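Local coordinates for Lmo0547 protein (Listeria monocytogenes, PDB 4R9N), which probably acts as a sugar-responsive transcriptional regulator of the SorC family, this chain being its putative sugar-binding domain, at residues 117-122 against 202-207. Numbering follows the deposited sequence.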
# COMPACT_ATOMS: atom_id res chain seq x y z
N PRO A 117 -14.61 8.98 -5.60
CA PRO A 117 -13.41 8.77 -6.44
C PRO A 117 -12.09 8.96 -5.65
O PRO A 117 -12.09 9.65 -4.64
CB PRO A 117 -13.50 9.90 -7.50
CG PRO A 117 -14.73 10.62 -7.23
CD PRO A 117 -15.21 10.31 -5.84
N ALA A 118 -10.98 8.37 -6.10
CA ALA A 118 -9.72 8.62 -5.43
C ALA A 118 -9.20 10.05 -5.55
O ALA A 118 -8.57 10.58 -4.62
CB ALA A 118 -8.65 7.68 -6.01
N LEU A 119 -9.34 10.62 -6.76
CA LEU A 119 -8.68 11.89 -7.10
C LEU A 119 -9.78 12.75 -7.66
O LEU A 119 -10.37 12.36 -8.67
CB LEU A 119 -7.55 11.71 -8.13
CG LEU A 119 -6.86 13.01 -8.65
CD1 LEU A 119 -6.31 13.80 -7.51
CD2 LEU A 119 -5.76 12.71 -9.65
N VAL A 120 -10.06 13.87 -6.99
CA VAL A 120 -11.03 14.84 -7.45
C VAL A 120 -10.28 16.18 -7.59
O VAL A 120 -9.98 16.85 -6.62
CB VAL A 120 -12.14 14.90 -6.42
CG1 VAL A 120 -13.23 15.86 -6.81
CG2 VAL A 120 -12.74 13.49 -6.26
N GLU A 121 -9.98 16.55 -8.83
CA GLU A 121 -9.31 17.80 -9.18
C GLU A 121 -10.16 19.04 -8.88
O GLU A 121 -9.67 20.12 -8.66
CB GLU A 121 -8.97 17.82 -10.67
CG GLU A 121 -8.00 16.73 -11.11
CD GLU A 121 -7.77 16.72 -12.61
OE1 GLU A 121 -6.73 16.17 -13.02
OE2 GLU A 121 -8.61 17.25 -13.38
N ASP A 122 -11.47 18.87 -8.89
CA ASP A 122 -12.36 19.99 -8.59
C ASP A 122 -12.36 20.20 -7.09
O ASP A 122 -12.96 19.42 -6.35
CB ASP A 122 -13.75 19.66 -9.09
CG ASP A 122 -14.73 20.83 -9.02
OD1 ASP A 122 -14.76 21.60 -8.07
OD2 ASP A 122 -15.58 20.90 -9.93
N THR A 202 -3.44 17.15 -2.27
CA THR A 202 -4.54 17.77 -1.58
C THR A 202 -5.90 17.42 -2.19
O THR A 202 -6.96 17.88 -1.71
CB THR A 202 -4.40 19.31 -1.57
OG1 THR A 202 -4.38 19.76 -2.92
CG2 THR A 202 -3.13 19.74 -0.84
N HIS A 203 -5.92 16.67 -3.30
CA HIS A 203 -7.15 16.32 -3.98
C HIS A 203 -7.48 14.81 -3.92
O HIS A 203 -8.38 14.32 -4.57
CB HIS A 203 -7.11 16.87 -5.41
CG HIS A 203 -7.24 18.38 -5.46
ND1 HIS A 203 -6.21 19.23 -5.11
CD2 HIS A 203 -8.28 19.17 -5.76
CE1 HIS A 203 -6.62 20.49 -5.21
NE2 HIS A 203 -7.86 20.48 -5.64
N VAL A 204 -6.75 14.06 -3.08
CA VAL A 204 -6.97 12.64 -2.98
C VAL A 204 -7.94 12.35 -1.82
O VAL A 204 -7.78 12.90 -0.72
CB VAL A 204 -5.61 11.93 -2.75
CG1 VAL A 204 -5.82 10.47 -2.36
CG2 VAL A 204 -4.76 11.98 -4.01
N ILE A 205 -8.92 11.48 -2.06
CA ILE A 205 -9.81 11.03 -1.00
C ILE A 205 -9.27 9.70 -0.52
O ILE A 205 -9.45 8.68 -1.14
CB ILE A 205 -11.27 10.92 -1.49
CG1 ILE A 205 -11.73 12.32 -2.01
CG2 ILE A 205 -12.15 10.44 -0.34
CD1 ILE A 205 -13.14 12.41 -2.48
N GLY A 206 -8.62 9.71 0.64
CA GLY A 206 -8.10 8.52 1.27
C GLY A 206 -7.16 8.97 2.39
O GLY A 206 -6.92 10.16 2.59
N LEU A 207 -6.61 7.98 3.07
CA LEU A 207 -5.72 8.18 4.19
C LEU A 207 -4.45 8.86 3.78
O LEU A 207 -3.84 8.48 2.77
CB LEU A 207 -5.37 6.78 4.72
CG LEU A 207 -4.88 6.53 6.11
CD1 LEU A 207 -6.08 6.29 7.00
CD2 LEU A 207 -4.02 5.28 6.14
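A single antiparallel beta bridge, with Leu119 and Val204 as its non-hydrogen-bonded pair, ties the loop leading from strand 110-111 into helix 123-131 to the loop between helices 199-202 and 209-213. Two backbone bonds flank this pair. Val120 N donates to His203 O over 3.0 Å with a nearly straight N-H (172°), whereas Ile205 N reaches Ala118 O at 2.7 Å from well above the carbonyl plane. Ala118 O also receives a CA-H...O contact from Val204 CA at 3.1 Å.

His203 presses its side chain against the other backbone. With CG anti to its own carbonyl carbon (chi1 -71°), the imidazole turns an edge to Val120 O, which lies in the ring plane 3.0 Å from CD2. The branch tip CD1 of Leu119 approaches His203 CB obliquely, at 3.8 Å, and meets CG2 of Val204 at 4.2 Å. On Ile205, the extended side chain carries CD1 across to CG2 of Val120, 4.0 Å away; Met125 and Lys126 of helix 123-131 also touch Val120, and Lys126 touches Ile205.

The imidazole nitrogens have partners beyond the bridge: ND1 is hydrogen-bonded to Glu199 O and NE2 to Thr123 OG1. Because a carbonyl oxygen can only accept, the ND1 proton is probably present. Gripped at both nitrogens, the buried ring has little freedom to rotate, and it links the beginning of helix 123-131 to helix 199-202 while the two backbone bonds fix the register of the loops.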